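PDB 3I3L: alkylhalidase CmlS from Streptomyces venezuelae, which binds FAD, held through a covalent flavin-aspartate bond, and acts as a flavin-dependent halogenase in chloramphenicol biosynthesis. Local coordinates for residues E303-D308 with W358-Y363. Residues are numbered along the deposited sequence; the frame is centred on the assembly and turned at random.
Sequences EVFSAD and WYNRTY
N360, on helix 352-382, turns its carboxamide onto the backbone of F305 and S306, tying the helix to an edge strand, 306-307, of the mixed, mostly parallel sheet in the Rossmann-type FAD-binding domain. Two hydrogen bonds use both ends of the amide: F305 N donates to N360 OD1 (2.8 Å), tilted from the carbonyl plane, while N360 ND2 reaches S306 O almost straight (173°), with that oxygen lying in the amide plane. With CG anti to its own carbonyl carbon (chi1 -78°), the N360 side chain carries its amide alongside the F305-S306 backbone; a further bond from ND2 to H356 O, one turn back, limits rotation of the amide. Aromatic packing flanks this polar link. Y363 CB sits over one face of the F305 ring, 3.8 Å from its centroid in a CH-pi contact, and the two ring planes, inclined by 29°, are offset so that little of one ring lies above the other. Y359, whose OH bonds L312 O on the adjoining strand 310-312, brings CE2 to F305 CB at 3.9 Å. S306 OG, hydrogen-bonded to H356 ND1, lies obliquely against the Y359 ring, 3.4 Å from Y359 CD2.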
ATOM      1  N   GLU A 303     -13.438  -9.113  -7.918  1.00 27.58           N
ATOM      2  CA  GLU A 303     -14.120  -8.574  -9.066  1.00 31.14           C
ATOM      3  C   GLU A 303     -14.833  -7.279  -8.664  1.00 30.29           C
ATOM      4  O   GLU A 303     -14.949  -6.370  -9.483  1.00 30.60           O
ATOM      5  CB  GLU A 303     -15.141  -9.605  -9.560  1.00 31.14           C
ATOM      6  CG  GLU A 303     -15.773  -9.310 -10.860  1.00 37.85           C
ATOM      7  CD  GLU A 303     -16.645 -10.485 -11.414  1.00 48.44           C
ATOM      8  OE1 GLU A 303     -16.873 -11.517 -10.710  1.00 44.79           O
ATOM      9  OE2 GLU A 303     -17.071 -10.371 -12.599  1.00 54.46           O
ATOM     10  N   VAL A 304     -15.298  -7.209  -7.413  1.00 28.59           N
ATOM     11  CA  VAL A 304     -16.144  -6.102  -6.911  1.00 28.09           C
ATOM     12  C   VAL A 304     -15.628  -5.589  -5.557  1.00 24.36           C
ATOM     13  O   VAL A 304     -15.669  -6.295  -4.578  1.00 25.17           O
ATOM     14  CB  VAL A 304     -17.664  -6.537  -6.801  1.00 29.68           C
ATOM     15  CG1 VAL A 304     -18.613  -5.333  -6.506  1.00 30.56           C
ATOM     16  CG2 VAL A 304     -18.159  -7.198  -8.141  1.00 31.55           C
ATOM     17  N   PHE A 305     -15.139  -4.353  -5.506  1.00 21.10           N
ATOM     18  CA  PHE A 305     -14.653  -3.813  -4.218  1.00 21.66           C
ATOM     19  C   PHE A 305     -15.841  -3.201  -3.442  1.00 21.27           C
ATOM     20  O   PHE A 305     -15.795  -3.125  -2.230  1.00 23.51           O
ATOM     21  CB  PHE A 305     -13.567  -2.752  -4.445  1.00 18.10           C
ATOM     22  CG  PHE A 305     -12.269  -3.313  -4.970  1.00 22.42           C
ATOM     23  CD1 PHE A 305     -11.270  -3.684  -4.093  1.00 21.78           C
ATOM     24  CD2 PHE A 305     -12.064  -3.520  -6.322  1.00 19.58           C
ATOM     25  CE1 PHE A 305     -10.048  -4.185  -4.594  1.00 23.74           C
ATOM     26  CE2 PHE A 305     -10.865  -4.047  -6.783  1.00 18.79           C
ATOM     27  CZ  PHE A 305      -9.890  -4.370  -5.952  1.00 20.97           C
ATOM     28  N   SER A 306     -16.885  -2.819  -4.132  1.00 20.30           N
ATOM     29  CA  SER A 306     -18.098  -2.320  -3.463  1.00 21.45           C
ATOM     30  C   SER A 306     -19.199  -2.195  -4.554  1.00 22.11           C
ATOM     31  O   SER A 306     -18.915  -2.011  -5.727  1.00 22.88           O
ATOM     32  CB  SER A 306     -17.816  -0.924  -2.874  1.00 21.01           C
ATOM     33  OG  SER A 306     -17.702   0.059  -3.928  1.00 19.40           O
ATOM     34  N   ALA A 307     -20.445  -2.271  -4.122  1.00 21.99           N
ATOM     35  CA  ALA A 307     -21.605  -2.078  -4.974  1.00 22.89           C
ATOM     36  C   ALA A 307     -22.800  -1.864  -4.033  1.00 23.90           C
ATOM     37  O   ALA A 307     -22.748  -2.271  -2.886  1.00 23.21           O
ATOM     38  CB  ALA A 307     -21.874  -3.337  -5.824  1.00 22.76           C
ATOM     39  N   ASP A 308     -23.859  -1.272  -4.535  1.00 26.51           N
ATOM     40  CA  ASP A 308     -25.120  -1.211  -3.796  1.00 27.94           C
ATOM     41  C   ASP A 308     -24.946  -0.665  -2.354  1.00 26.31           C
ATOM     42  O   ASP A 308     -24.540   0.475  -2.152  1.00 24.35           O
ATOM     43  CB  ASP A 308     -25.728  -2.617  -3.803  1.00 28.66           C
ATOM     44  CG  ASP A 308     -25.995  -3.141  -5.227  1.00 31.05           C
ATOM     45  OD1 ASP A 308     -26.351  -2.338  -6.114  1.00 31.81           O
ATOM     46  OD2 ASP A 308     -25.860  -4.377  -5.443  1.00 34.08           O
ATOM     47  N   TRP A 358     -15.812   5.135  -8.475  1.00 24.48           N
ATOM     48  CA  TRP A 358     -14.606   5.719  -7.962  1.00 23.90           C
ATOM     49  C   TRP A 358     -13.922   4.797  -6.898  1.00 24.18           C
ATOM     50  O   TRP A 358     -12.704   4.629  -6.899  1.00 25.41           O
ATOM     51  CB  TRP A 358     -14.836   7.149  -7.437  1.00 22.34           C
ATOM     52  CG  TRP A 358     -13.666   7.642  -6.614  1.00 23.48           C
ATOM     53  CD1 TRP A 358     -12.546   8.273  -7.077  1.00 23.31           C
ATOM     54  CD2 TRP A 358     -13.499   7.536  -5.179  1.00 22.62           C
ATOM     55  NE1 TRP A 358     -11.716   8.588  -6.041  1.00 24.21           N
ATOM     56  CE2 TRP A 358     -12.246   8.108  -4.868  1.00 24.21           C
ATOM     57  CE3 TRP A 358     -14.279   7.021  -4.147  1.00 21.14           C
ATOM     58  CZ2 TRP A 358     -11.756   8.171  -3.564  1.00 23.61           C
ATOM     59  CZ3 TRP A 358     -13.787   7.071  -2.856  1.00 20.96           C
ATOM     60  CH2 TRP A 358     -12.561   7.658  -2.570  1.00 23.30           C
ATOM     61  N   TYR A 359     -14.695   4.242  -5.973  1.00 22.22           N
ATOM     62  CA  TYR A 359     -14.097   3.369  -4.949  1.00 21.56           C
ATOM     63  C   TYR A 359     -13.436   2.128  -5.626  1.00 21.13           C
ATOM     64  O   TYR A 359     -12.349   1.754  -5.259  1.00 18.38           O
ATOM     65  CB  TYR A 359     -15.163   2.935  -3.918  1.00 20.58           C
ATOM     66  CG  TYR A 359     -14.586   2.145  -2.742  1.00 20.11           C
ATOM     67  CD1 TYR A 359     -13.960   2.794  -1.663  1.00 18.34           C
ATOM     68  CD2 TYR A 359     -14.606   0.759  -2.757  1.00 18.93           C
ATOM     69  CE1 TYR A 359     -13.379   2.041  -0.603  1.00 17.11           C
ATOM     70  CE2 TYR A 359     -14.084   0.009  -1.725  1.00 15.46           C
ATOM     71  CZ  TYR A 359     -13.475   0.651  -0.645  1.00 19.90           C
ATOM     72  OH  TYR A 359     -12.933  -0.123   0.375  1.00 16.95           O
ATOM     73  N   ASN A 360     -14.112   1.540  -6.635  1.00 20.69           N
ATOM     74  CA  ASN A 360     -13.592   0.349  -7.313  1.00 24.32           C
ATOM     75  C   ASN A 360     -12.323   0.644  -8.121  1.00 25.47           C
ATOM     76  O   ASN A 360     -11.319  -0.066  -8.001  1.00 25.82           O
ATOM     77  CB  ASN A 360     -14.644  -0.271  -8.266  1.00 24.42           C
ATOM     78  CG  ASN A 360     -15.674  -1.078  -7.540  1.00 25.30           C
ATOM     79  OD1 ASN A 360     -15.530  -2.299  -7.440  1.00 26.64           O
ATOM     80  ND2 ASN A 360     -16.737  -0.405  -7.015  1.00 21.69           N
ATOM     81  N   ARG A 361     -12.366   1.712  -8.913  1.00 26.58           N
ATOM     82  CA  ARG A 361     -11.207   2.113  -9.713  1.00 28.66           C
ATOM     83  C   ARG A 361      -9.998   2.403  -8.837  1.00 28.69           C
ATOM     84  O   ARG A 361      -8.891   1.936  -9.109  1.00 30.76           O
ATOM     85  CB  ARG A 361     -11.540   3.345 -10.522  1.00 28.78           C
ATOM     86  CG  ARG A 361     -10.350   3.950 -11.198  1.00 38.63           C
ATOM     87  CD  ARG A 361     -10.797   5.208 -11.988  1.00 48.76           C
ATOM     88  NE  ARG A 361      -9.798   5.553 -12.994  1.00 54.60           N
ATOM     89  CZ  ARG A 361      -9.040   6.641 -12.961  1.00 57.40           C
ATOM     90  NH1 ARG A 361      -9.163   7.479 -11.940  1.00 59.45           N
ATOM     91  NH2 ARG A 361      -8.162   6.882 -13.954  1.00 56.36           N
ATOM     92  N   THR A 362     -10.212   3.141  -7.774  1.00 26.41           N
ATOM     93  CA  THR A 362      -9.125   3.587  -6.945  1.00 28.59           C
ATOM     94  C   THR A 362      -8.466   2.412  -6.266  1.00 27.09           C
ATOM     95  O   THR A 362      -7.231   2.351  -6.200  1.00 27.16           O
ATOM     96  CB  THR A 362      -9.610   4.681  -5.896  1.00 30.17           C
ATOM     97  OG1 THR A 362      -9.804   5.919  -6.598  1.00 37.72           O
ATOM     98  CG2 THR A 362      -8.564   4.973  -4.903  1.00 31.71           C
ATOM     99  N   TYR A 363      -9.254   1.488  -5.724  1.00 24.58           N
ATOM    100  CA  TYR A 363      -8.659   0.314  -5.020  1.00 24.41           C
ATOM    101  C   TYR A 363      -7.955  -0.599  -6.014  1.00 24.35           C
ATOM    102  O   TYR A 363      -6.896  -1.152  -5.715  1.00 24.11           O
ATOM    103  CB  TYR A 363      -9.729  -0.499  -4.259  1.00 22.26           C
ATOM    104  CG  TYR A 363      -9.296  -1.034  -2.906  1.00 21.58           C
ATOM    105  CD1 TYR A 363     -10.239  -1.300  -1.903  1.00 20.22           C
ATOM    106  CD2 TYR A 363      -7.972  -1.324  -2.653  1.00 20.30           C
ATOM    107  CE1 TYR A 363      -9.847  -1.852  -0.656  1.00 16.77           C
ATOM    108  CE2 TYR A 363      -7.571  -1.882  -1.464  1.00 20.27           C
ATOM    109  CZ  TYR A 363      -8.504  -2.150  -0.472  1.00 23.80           C
ATOM    110  OH  TYR A 363      -8.043  -2.640   0.735  1.00 21.15           O
TER